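Local coordinates for MgGH51 (Meripilus giganteus, PDB 6ZQ0), which probably hydrolyses terminal alpha-L-arabinofuranosyl residues from arabinose-containing plant cell-wall polysaccharides, as a family GH51 alpha-L-arabinofuranosidase, at residues L20-I25 / A480-H485; N231-Q236 / A288-Y293; H400-P405 / E429-S434; G576-L581 / S618-T623. All blocks are in the same frame, centred on the assembly; numbering follows the deposited sequence. Where two conformers were deposited one is given.

Contact 1: L20-I25 / A480-H485. With LXE ([(1~{S},2~{S},3~{S},4~{S})-2-(hydroxymethyl)-3,4-bis(oxidanyl)cyclopentyl]azanium), chain G.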
# COMPACT_ATOMS: atom_id res chain seq x y z
N LEU A 20 -3.75 2.87 7.32
CA LEU A 20 -3.66 2.40 5.92
C LEU A 20 -3.66 0.88 5.90
O LEU A 20 -3.10 0.23 6.82
CB LEU A 20 -2.34 2.89 5.31
CG LEU A 20 -2.13 4.38 5.32
CD1 LEU A 20 -0.87 4.71 4.55
CD2 LEU A 20 -3.34 5.11 4.75
N MET A 21 -4.20 0.38 4.81
CA MET A 21 -4.22 -1.08 4.53
C MET A 21 -3.45 -1.29 3.22
O MET A 21 -3.87 -0.74 2.22
CB MET A 21 -5.65 -1.59 4.36
CG MET A 21 -5.73 -3.09 4.14
SD MET A 21 -5.49 -3.58 2.44
CE MET A 21 -5.67 -5.35 2.60
N PHE A 22 -2.35 -2.01 3.29
CA PHE A 22 -1.48 -2.23 2.12
C PHE A 22 -1.37 -3.71 1.82
O PHE A 22 -1.11 -4.53 2.69
CB PHE A 22 -0.12 -1.59 2.33
CG PHE A 22 0.71 -1.68 1.07
CD1 PHE A 22 1.44 -2.78 0.81
CD2 PHE A 22 0.71 -0.66 0.14
CE1 PHE A 22 2.16 -2.89 -0.37
CE2 PHE A 22 1.43 -0.76 -1.04
CZ PHE A 22 2.17 -1.87 -1.29
N GLU A 23 -1.53 -4.04 0.53
CA GLU A 23 -0.95 -5.25 -0.05
C GLU A 23 -0.56 -4.87 -1.45
O GLU A 23 -1.06 -3.81 -1.93
CB GLU A 23 -1.97 -6.39 -0.09
CG GLU A 23 -3.06 -6.16 -1.10
CD GLU A 23 -4.16 -7.18 -1.11
OE1 GLU A 23 -3.86 -8.35 -1.36
OE2 GLU A 23 -5.31 -6.79 -0.94
N ASP A 24 0.28 -5.69 -2.07
CA ASP A 24 0.59 -5.50 -3.51
C ASP A 24 -0.62 -5.95 -4.33
O ASP A 24 -0.78 -7.16 -4.58
CB ASP A 24 1.87 -6.21 -3.93
CG ASP A 24 2.56 -5.51 -5.08
OD1 ASP A 24 1.83 -4.91 -5.87
OD2 ASP A 24 3.83 -5.54 -5.11
N ILE A 25 -1.40 -4.97 -4.76
CA ILE A 25 -2.65 -5.15 -5.56
C ILE A 25 -2.68 -3.95 -6.51
O ILE A 25 -2.17 -2.89 -6.13
CB ILE A 25 -3.90 -5.23 -4.70
CG1 ILE A 25 -5.13 -5.53 -5.56
CG2 ILE A 25 -4.11 -3.96 -3.87
CD1 ILE A 25 -6.41 -5.65 -4.75
N ALA A 480 -9.78 0.20 1.89
CA ALA A 480 -8.99 -0.69 1.02
C ALA A 480 -9.67 -0.85 -0.32
O ALA A 480 -10.90 -0.90 -0.38
CB ALA A 480 -8.81 -2.04 1.65
N PRO A 481 -8.92 -1.07 -1.41
CA PRO A 481 -7.46 -0.94 -1.41
C PRO A 481 -6.97 0.51 -1.34
O PRO A 481 -7.65 1.43 -1.67
CB PRO A 481 -7.04 -1.55 -2.76
CG PRO A 481 -8.23 -2.33 -3.21
CD PRO A 481 -9.42 -1.60 -2.65
N LEU A 482 -5.69 0.64 -1.00
CA LEU A 482 -5.05 1.94 -0.84
C LEU A 482 -4.65 2.51 -2.18
O LEU A 482 -4.80 3.73 -2.38
CB LEU A 482 -3.82 1.72 0.05
CG LEU A 482 -3.01 2.98 0.37
CD1 LEU A 482 -3.82 3.98 1.13
CD2 LEU A 482 -1.79 2.61 1.20
N LEU A 483 -4.00 1.69 -3.02
CA LEU A 483 -3.24 2.18 -4.19
C LEU A 483 -3.72 1.50 -5.46
O LEU A 483 -4.05 0.32 -5.44
CB LEU A 483 -1.75 1.95 -3.94
CG LEU A 483 -1.12 2.96 -2.98
CD1 LEU A 483 0.31 2.59 -2.77
CD2 LEU A 483 -1.19 4.37 -3.49
N GLN A 484 -3.66 2.24 -6.55
CA GLN A 484 -4.01 1.70 -7.88
C GLN A 484 -3.09 2.27 -8.95
O GLN A 484 -3.10 3.52 -9.20
CB GLN A 484 -5.45 2.06 -8.19
CG GLN A 484 -5.87 1.72 -9.59
CD GLN A 484 -7.16 2.40 -9.95
OE1 GLN A 484 -7.60 3.38 -9.32
NE2 GLN A 484 -7.72 1.95 -11.05
N HIS A 485 -2.42 1.38 -9.66
CA HIS A 485 -1.77 1.74 -10.95
C HIS A 485 -2.88 1.72 -12.01
O HIS A 485 -3.44 0.66 -12.22
CB HIS A 485 -0.65 0.79 -11.31
CG HIS A 485 0.23 1.38 -12.34
ND1 HIS A 485 -0.26 1.89 -13.55
CD2 HIS A 485 1.57 1.60 -12.34
CE1 HIS A 485 0.76 2.41 -14.23
NE2 HIS A 485 1.90 2.25 -13.52
C1' LXE G . -10.34 -8.17 0.89
C2' LXE G . -9.01 -8.86 0.72
O2' LXE G . -8.29 -9.15 1.92
C3' LXE G . -8.20 -7.91 -0.16
O3' LXE G . -7.03 -8.58 -0.69
C4' LXE G . -9.24 -7.39 -1.17
C5' LXE G . -9.06 -5.96 -1.75
O5' LXE G . -8.95 -4.94 -0.75
C6' LXE G . -10.58 -7.50 -0.42
N1' LXE G . -11.61 -8.27 -1.10
O HOH W 1 -4.38 -1.98 -0.31
O HOH W 2 -2.97 -0.97 -2.49
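A480 and P481, joined by a cis peptide bond, both lean on the 20-25 segment: A480 CB touches M21 SD at 3.7 Å, and P481 CB touches I25 CG2. This is the seam of the (beta/alpha)8 barrel, where the first strand, 20-21, meets the chain leaving the eighth, 474-479. Water takes over the pairing of the backbones here. One molecule donates to M21 O and accepts from L482 N (3.0 Å to that nitrogen); a second accepts from L483 N and gives E23 O a weak bond. L482 fills the middle of the buried interface, with its CB 3.3 Å from M21 O. Its CG lies anti to the backbone N (chi1 -178°), which carries CD1 to within 3.8 Å of L20 CD2. E23 turns instead to the bound cyclopentane, and its OE2 accepts a very short bond, 2.5 Å, from O3' of the ligand. E23 OE1 serves N232 N and W261 NE1, so that with an alanine here O3' and these two N-H groups would probably all be left without their carboxylate acceptor. L483 CD1 meets the F22 ring at its edge, in the ring plane, 3.9 Å from F22 CE2.

Contact 2: N231-Q236 / A288-Y293. With LXE ([(1~{S},2~{S},3~{S},4~{S})-2-(hydroxymethyl)-3,4-bis(oxidanyl)cyclopentyl]azanium), chain G.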
# COMPACT_ATOMS: atom_id res chain seq x y z
N ASN A 231 -5.27 -10.52 0.57
CA ASN A 231 -5.10 -11.76 -0.22
C ASN A 231 -3.64 -12.02 -0.59
O ASN A 231 -3.25 -13.16 -0.55
CB ASN A 231 -5.95 -11.73 -1.47
CG ASN A 231 -7.42 -11.94 -1.21
OD1 ASN A 231 -7.89 -11.88 -0.08
ND2 ASN A 231 -8.12 -12.18 -2.29
N ASN A 232 -2.85 -10.97 -0.83
CA ASN A 232 -1.44 -11.13 -1.25
C ASN A 232 -0.59 -11.81 -0.17
O ASN A 232 0.55 -12.29 -0.48
CB ASN A 232 -0.82 -9.82 -1.71
CG ASN A 232 0.27 -10.05 -2.73
OD1 ASN A 232 -0.00 -10.69 -3.75
ND2 ASN A 232 1.48 -9.54 -2.50
N LEU A 233 -1.09 -11.91 1.06
CA LEU A 233 -0.39 -12.66 2.14
C LEU A 233 -0.51 -14.16 1.84
O LEU A 233 0.44 -14.92 2.12
CB LEU A 233 -1.07 -12.35 3.46
CG LEU A 233 -0.63 -13.19 4.65
CD1 LEU A 233 0.78 -12.78 5.10
CD2 LEU A 233 -1.68 -13.06 5.75
N GLU A 234 -1.65 -14.54 1.31
CA GLU A 234 -2.11 -15.95 1.41
C GLU A 234 -1.42 -16.86 0.41
O GLU A 234 -1.24 -18.02 0.74
CB GLU A 234 -3.62 -16.03 1.27
CG GLU A 234 -4.26 -15.46 2.50
CD GLU A 234 -5.76 -15.43 2.45
OE1 GLU A 234 -6.38 -16.27 3.09
OE2 GLU A 234 -6.29 -14.49 1.84
N GLY A 235 -1.12 -16.40 -0.79
CA GLY A 235 -0.72 -17.31 -1.86
C GLY A 235 -1.89 -18.06 -2.44
O GLY A 235 -2.99 -18.02 -1.86
N GLN A 236 -1.65 -18.70 -3.59
CA GLN A 236 -2.67 -19.60 -4.21
C GLN A 236 -2.44 -21.02 -3.66
O GLN A 236 -3.37 -21.81 -3.73
CB GLN A 236 -2.62 -19.51 -5.74
CG GLN A 236 -3.51 -20.54 -6.45
CD GLN A 236 -5.00 -20.26 -6.41
OE1 GLN A 236 -5.46 -19.16 -6.06
NE2 GLN A 236 -5.78 -21.26 -6.77
N ALA A 288 0.40 -8.83 9.52
CA ALA A 288 -0.24 -10.13 9.33
C ALA A 288 0.83 -11.21 9.27
O ALA A 288 1.94 -11.00 8.72
CB ALA A 288 -1.10 -10.13 8.08
N VAL A 289 0.46 -12.36 9.78
CA VAL A 289 1.20 -13.63 9.56
C VAL A 289 0.28 -14.64 8.88
O VAL A 289 -0.95 -14.64 9.08
CB VAL A 289 1.75 -14.16 10.90
CG1 VAL A 289 2.72 -13.16 11.51
CG2 VAL A 289 0.63 -14.51 11.91
N TRP A 290 0.90 -15.40 8.00
CA TRP A 290 0.25 -16.48 7.23
C TRP A 290 -0.21 -17.52 8.25
O TRP A 290 0.54 -17.77 9.22
CB TRP A 290 1.25 -17.06 6.24
CG TRP A 290 0.58 -17.95 5.24
CD1 TRP A 290 -0.15 -17.54 4.17
CD2 TRP A 290 0.51 -19.38 5.27
NE1 TRP A 290 -0.63 -18.62 3.49
CE2 TRP A 290 -0.24 -19.76 4.14
CE3 TRP A 290 1.05 -20.37 6.11
CZ2 TRP A 290 -0.48 -21.11 3.83
CZ3 TRP A 290 0.85 -21.69 5.78
CH2 TRP A 290 0.11 -22.05 4.65
N ALA A 291 -1.40 -18.07 8.08
CA ALA A 291 -2.03 -18.87 9.14
C ALA A 291 -2.49 -20.23 8.65
O ALA A 291 -3.41 -20.76 9.27
CB ALA A 291 -3.14 -18.09 9.74
N GLY A 292 -1.88 -20.80 7.61
CA GLY A 292 -2.16 -22.18 7.20
C GLY A 292 -3.31 -22.29 6.22
O GLY A 292 -3.84 -23.39 6.09
N TYR A 293 -3.64 -21.22 5.52
CA TYR A 293 -4.62 -21.29 4.41
C TYR A 293 -4.08 -20.51 3.21
O TYR A 293 -3.45 -19.42 3.41
CB TYR A 293 -5.95 -20.73 4.88
CG TYR A 293 -6.98 -20.60 3.81
CD1 TYR A 293 -7.72 -21.68 3.38
CD2 TYR A 293 -7.19 -19.39 3.17
CE1 TYR A 293 -8.65 -21.56 2.36
CE2 TYR A 293 -8.12 -19.25 2.16
CZ TYR A 293 -8.86 -20.34 1.75
OH TYR A 293 -9.76 -20.19 0.76
C1' LXE G . -10.34 -8.17 0.89
C2' LXE G . -9.01 -8.86 0.72
O2' LXE G . -8.29 -9.15 1.92
C3' LXE G . -8.20 -7.91 -0.16
O3' LXE G . -7.03 -8.58 -0.69
C4' LXE G . -9.24 -7.39 -1.17
C5' LXE G . -9.06 -5.96 -1.75
O5' LXE G . -8.95 -4.94 -0.75
C6' LXE G . -10.58 -7.50 -0.42
N1' LXE G . -11.61 -8.27 -1.10
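The CA atoms of E234 and W290 are the nearest pair across the two segments, 6.3 Å apart, where the short, weakly bonded helix 231-234 ends beside the loop that follows strand 284-289. The indole of W290 reaches back to that helix end, and NE1 donates to E234 O over 2.9 Å. The bond is bent, with 146° at the hydrogen, and the donor stands 30° out of the carbonyl plane. W290 has CG anti to its own nitrogen (chi1 -168°), a torsion that swings the ring across to the helix. G292 N lies 3.3 Å above one face of the indole, set toward its rim, and R241 adds a cation-pi contact. L233 packs against the strand end, its CD2 meeting A288 CB at 3.8 Å. Both segments stand at the C-terminal ends of neighbouring strands of the (beta/alpha)8 barrel, 224-227 and 284-289, the end at which the ligand binds. The carboxylate of E234 is shared between two tasks. OE1 comes to the edge of the Y293 ring, in its plane and 3.2 Å from CD2, while OE2 accepts from N350 ND2, whose residue also binds the ligand. G235, with positive phi, leads the chain out of the helix. N231 N makes an almost straight hydrogen bond of 2.9 Å to the ligand's O3'.

Contact 3: H400-P405 / E429-S434. With LXE ([(1~{S},2~{S},3~{S},4~{S})-2-(hydroxymethyl)-3,4-bis(oxidanyl)cyclopentyl]azanium), chain G.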
# COMPACT_ATOMS: atom_id res chain seq x y z
N HIS A 400 -14.33 -6.54 7.90
CA HIS A 400 -14.27 -6.01 6.52
C HIS A 400 -15.67 -5.78 5.97
O HIS A 400 -16.50 -6.67 6.13
CB HIS A 400 -13.57 -7.00 5.60
CG HIS A 400 -12.16 -7.26 5.99
ND1 HIS A 400 -11.39 -8.16 5.30
CD2 HIS A 400 -11.37 -6.75 6.95
CE1 HIS A 400 -10.19 -8.20 5.85
NE2 HIS A 400 -10.14 -7.35 6.86
N VAL A 401 -15.87 -4.68 5.24
CA VAL A 401 -17.16 -4.49 4.55
C VAL A 401 -16.96 -3.65 3.30
O VAL A 401 -16.32 -2.57 3.34
CB VAL A 401 -18.24 -3.90 5.46
CG1 VAL A 401 -17.90 -2.54 5.97
CG2 VAL A 401 -19.59 -3.92 4.74
N TYR A 402 -17.48 -4.19 2.21
CA TYR A 402 -17.60 -3.53 0.89
C TYR A 402 -19.08 -3.44 0.62
O TYR A 402 -19.77 -4.47 0.72
CB TYR A 402 -16.85 -4.31 -0.18
CG TYR A 402 -15.36 -4.27 0.01
CD1 TYR A 402 -14.65 -3.10 -0.17
CD2 TYR A 402 -14.66 -5.39 0.43
CE1 TYR A 402 -13.27 -3.05 0.00
CE2 TYR A 402 -13.29 -5.35 0.62
CZ TYR A 402 -12.59 -4.18 0.36
OH TYR A 402 -11.24 -4.16 0.56
N GLN A 403 -19.59 -2.24 0.39
CA GLN A 403 -21.06 -2.05 0.29
C GLN A 403 -21.32 -0.78 -0.51
O GLN A 403 -20.35 -0.17 -1.04
CB GLN A 403 -21.65 -2.01 1.71
CG GLN A 403 -22.47 -3.25 2.09
CD GLN A 403 -23.70 -3.44 1.22
OE1 GLN A 403 -24.15 -2.53 0.55
NE2 GLN A 403 -24.26 -4.64 1.25
N THR A 404 -22.58 -0.35 -0.59
CA THR A 404 -22.96 0.86 -1.33
C THR A 404 -22.74 2.09 -0.47
O THR A 404 -22.74 1.99 0.77
CB THR A 404 -24.44 0.79 -1.74
OG1 THR A 404 -25.22 0.85 -0.54
CG2 THR A 404 -24.75 -0.44 -2.54
N PRO A 405 -22.58 3.29 -1.07
CA PRO A 405 -22.48 4.50 -0.27
C PRO A 405 -23.63 4.62 0.73
O PRO A 405 -23.43 5.04 1.87
CB PRO A 405 -22.58 5.59 -1.35
CG PRO A 405 -21.94 4.95 -2.56
CD PRO A 405 -22.47 3.54 -2.51
N GLU A 429 -10.63 -3.39 6.35
CA GLU A 429 -10.98 -3.11 4.94
C GLU A 429 -12.37 -2.53 4.91
O GLU A 429 -13.33 -3.19 5.39
CB GLU A 429 -10.94 -4.34 4.03
CG GLU A 429 -9.56 -4.93 3.98
CD GLU A 429 -9.44 -6.21 3.20
OE1 GLU A 429 -10.35 -6.44 2.36
OE2 GLU A 429 -8.53 -7.03 3.56
N TYR A 430 -12.51 -1.35 4.32
CA TYR A 430 -13.88 -0.90 4.00
C TYR A 430 -13.81 0.06 2.84
O TYR A 430 -12.77 0.72 2.65
CB TYR A 430 -14.61 -0.29 5.19
CG TYR A 430 -14.03 0.98 5.71
CD1 TYR A 430 -12.90 0.99 6.52
CD2 TYR A 430 -14.60 2.19 5.38
CE1 TYR A 430 -12.39 2.18 7.02
CE2 TYR A 430 -14.11 3.38 5.87
CZ TYR A 430 -13.00 3.38 6.68
OH TYR A 430 -12.56 4.56 7.17
N ALA A 431 -14.91 0.11 2.10
CA ALA A 431 -15.06 1.06 0.99
C ALA A 431 -16.47 0.94 0.44
O ALA A 431 -17.01 -0.18 0.47
CB ALA A 431 -14.08 0.80 -0.13
N ALA A 432 -17.03 2.07 0.02
CA ALA A 432 -18.27 2.11 -0.79
C ALA A 432 -17.82 1.82 -2.22
O ALA A 432 -17.20 2.69 -2.83
CB ALA A 432 -18.97 3.40 -0.59
N ILE A 433 -18.12 0.63 -2.72
CA ILE A 433 -17.48 0.18 -3.98
C ILE A 433 -18.42 0.23 -5.18
O ILE A 433 -17.91 0.06 -6.27
CB ILE A 433 -16.86 -1.20 -3.84
CG1 ILE A 433 -17.86 -2.34 -3.67
CG2 ILE A 433 -15.81 -1.12 -2.73
CD1 ILE A 433 -17.23 -3.70 -3.96
N SER A 434 -19.71 0.38 -4.97
CA SER A 434 -20.72 0.21 -6.05
C SER A 434 -22.01 0.91 -5.67
O SER A 434 -22.32 0.97 -4.48
CB SER A 434 -20.98 -1.26 -6.30
OG SER A 434 -22.09 -1.44 -7.15
C1' LXE G . -10.34 -8.17 0.89
C2' LXE G . -9.01 -8.86 0.72
O2' LXE G . -8.29 -9.15 1.92
C3' LXE G . -8.20 -7.91 -0.16
O3' LXE G . -7.03 -8.58 -0.69
C4' LXE G . -9.24 -7.39 -1.17
C5' LXE G . -9.06 -5.96 -1.75
O5' LXE G . -8.95 -4.94 -0.75
C6' LXE G . -10.58 -7.50 -0.42
N1' LXE G . -11.61 -8.27 -1.10
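Backbone bonds tie V401 to E429 and run on as a parallel ladder between strands 400-403 and 430-432, whose directions differ by only 7°. V401 N donates to E429 O at 2.9 Å, A431 N to V401 O over a longer span, Q403 N weakly to A431 O, and I433 N to Q403 O. S434 O, buried without a hydrogen-bonding partner in the model, meets T404 CA in a CA-H...O contact. Ring contacts come next. E429 CG sits almost squarely over the H400 imidazole, 3.7 Å from its centroid, and the carboxylate beyond it is stacked on the same ring with the planes 24° apart. H400 is itself held by E351 at ND1 and D398 at NE2. Among apolar contacts, I433 CG2 meets Y402 CD1 at 3.4 Å, the two side chains crossing at about a right angle, and A431 CB lies near Y402 CE1. The polar ends gather round the ligand. Y402 OH shares a 2.8 Å hydrogen bond with O5' and stands 3.0 Å from E429 OE1. E429 OE2 accepts from O2' at 2.7 Å and pairs with R226 in a salt bridge. A phenylalanine in place of Y402 lacks the hydroxyl, so O5' would probably be less firmly held and E429 OE1 would lose a polar neighbour. These are the sixth and seventh strands of a (beta/alpha)8 barrel, joined by a beta-alpha-beta crossover; E429, late on the seventh, stands where clan GH-A glycosidases carry their nucleophile, and probably plays that part.

Contact 4: G576-L581 / S618-T623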
# COMPACT_ATOMS: atom_id res chain seq x y z
N GLY A 576 -13.52 29.92 13.94
CA GLY A 576 -13.05 28.55 13.71
C GLY A 576 -12.67 28.41 12.26
O GLY A 576 -12.92 29.34 11.45
N THR A 577 -12.05 27.29 11.94
CA THR A 577 -11.76 26.96 10.52
C THR A 577 -12.81 25.99 10.03
O THR A 577 -13.31 25.16 10.81
CB THR A 577 -10.35 26.43 10.32
OG1 THR A 577 -10.23 25.20 11.02
CG2 THR A 577 -9.30 27.41 10.78
N LEU A 578 -13.21 26.16 8.78
CA LEU A 578 -14.02 25.17 8.07
C LEU A 578 -13.18 24.55 6.96
O LEU A 578 -12.61 25.25 6.15
CB LEU A 578 -15.27 25.85 7.51
CG LEU A 578 -16.11 25.02 6.57
CD1 LEU A 578 -16.83 23.90 7.28
CD2 LEU A 578 -17.11 25.90 5.82
N GLN A 579 -13.16 23.23 6.92
CA GLN A 579 -12.63 22.51 5.75
C GLN A 579 -13.78 21.73 5.16
O GLN A 579 -14.41 20.91 5.88
CB GLN A 579 -11.45 21.64 6.15
CG GLN A 579 -10.39 22.41 6.90
CD GLN A 579 -9.39 21.48 7.54
OE1 GLN A 579 -9.36 21.30 8.78
NE2 GLN A 579 -8.62 20.86 6.67
N VAL A 580 -14.03 21.91 3.88
CA VAL A 580 -15.19 21.18 3.29
C VAL A 580 -14.79 20.50 1.98
O VAL A 580 -14.14 21.13 1.12
CB VAL A 580 -16.42 22.09 3.14
CG1 VAL A 580 -16.10 23.36 2.42
CG2 VAL A 580 -17.56 21.33 2.47
N LEU A 581 -15.19 19.24 1.88
CA LEU A 581 -15.10 18.46 0.62
C LEU A 581 -16.51 18.25 0.11
O LEU A 581 -17.29 17.58 0.80
CB LEU A 581 -14.49 17.10 0.94
CG LEU A 581 -14.31 16.18 -0.26
CD1 LEU A 581 -13.09 16.60 -1.07
CD2 LEU A 581 -14.13 14.77 0.25
N SER A 618 -21.42 16.23 1.36
CA SER A 618 -20.28 17.00 1.89
C SER A 618 -19.65 16.28 3.08
O SER A 618 -20.31 15.60 3.87
CB SER A 618 -20.69 18.43 2.25
OG SER A 618 -21.62 18.48 3.32
N VAL A 619 -18.36 16.46 3.19
CA VAL A 619 -17.61 16.18 4.44
C VAL A 619 -17.06 17.48 4.92
O VAL A 619 -16.41 18.17 4.10
CB VAL A 619 -16.48 15.15 4.22
CG1 VAL A 619 -15.79 14.84 5.55
CG2 VAL A 619 -17.01 13.89 3.58
N SER A 620 -17.32 17.84 6.17
CA SER A 620 -16.95 19.14 6.74
C SER A 620 -16.24 18.92 8.06
O SER A 620 -16.64 18.06 8.83
CB SER A 620 -18.12 20.03 6.96
OG SER A 620 -18.86 20.21 5.77
N VAL A 621 -15.19 19.69 8.27
CA VAL A 621 -14.53 19.75 9.59
C VAL A 621 -14.52 21.18 10.06
O VAL A 621 -13.91 22.02 9.38
CB VAL A 621 -13.10 19.23 9.53
CG1 VAL A 621 -12.44 19.29 10.90
CG2 VAL A 621 -13.04 17.84 8.92
N ILE A 622 -15.14 21.43 11.21
CA ILE A 622 -15.06 22.75 11.88
C ILE A 622 -14.13 22.57 13.08
O ILE A 622 -14.38 21.65 13.90
CB ILE A 622 -16.47 23.20 12.31
CG1 ILE A 622 -17.37 23.44 11.09
CG2 ILE A 622 -16.42 24.41 13.19
CD1 ILE A 622 -18.79 23.72 11.43
N THR A 623 -13.10 23.38 13.14
CA THR A 623 -12.13 23.40 14.25
C THR A 623 -12.33 24.69 15.03
O THR A 623 -12.17 25.79 14.46
CB THR A 623 -10.71 23.23 13.72
OG1 THR A 623 -10.67 22.06 12.89
CG2 THR A 623 -9.71 23.11 14.85
O HOH W 3 -11.38 22.70 10.30
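T577 and T623, Q579 and V621, L581 and V619 form three hydrogen-bonded antiparallel pairs, each closed by two backbone bonds; the shortest, from L581 N to V619 O, is 2.7 Å. Between them, L578 faces I622 and V580 faces S620 as non-hydrogen-bonded pairs, with CA-H...O contacts between the backbones, as from L578 CA to V621 O. The threonines lie side by side and point the same way. T577 OG1, set between its backbone N and carbonyl carbon (chi1 65°), comes 3.4 Å from T623 CB. One water binds both hydroxyls, 2.8 Å from T577 OG1 and from T623 OG1, and may also donate to V621 O. On the face of L578 and I622, L578 CD1 meets I622 CG1 at 3.9 Å. Further along, V580 CG2 rests 3.7 Å from S620 OG. G576 CA lies 3.0 Å from T623 O, and a CB in the usual position would clash with that oxygen. The pair belongs to an antiparallel sheet of the C-terminal beta domain that accompanies the catalytic barrel, a sheet that strand 11-12 from the start of the chain also joins. The two strands are neighbours in space but not a hairpin, since 600-605 and 609-614 intervene in sequence. Strand 575-582 is flanked on its other side by 600-605, and strand 618-625 by 547-554, each through backbone hydrogen bonds. Y612 of strand 609-614 packs on L578, V580 and I622, and its OH is hydrogen-bonded to S620 OG. S618 OG turns to P615 O, in the link that leads into its own strand.

Contacts 1, 2 and 3 all reach the eight-stranded parallel sheet and surround one bound ligand: contacts 1 and 2 both bind its O3', contact 3 its O2' and O5'. Contact 1 joins the other two, on one side through the carboxylate of E23, which reaches N232 of contact 2 at 2.9 Å from OE1 to N. On the other, A480 N lies 3.1 Å from Y430 O of contact 3, probably a hydrogen bond. Contacts 2 and 3 do not touch; their nearest atoms are about 6 Å apart, with the ligand reaching both. In sequence both are nested within the loop that contact 1 closes. Contact 4 stands apart in another sheet, its nearest atoms about 11 Å from contact 3 and its centre about 40 Å from that of contact 2.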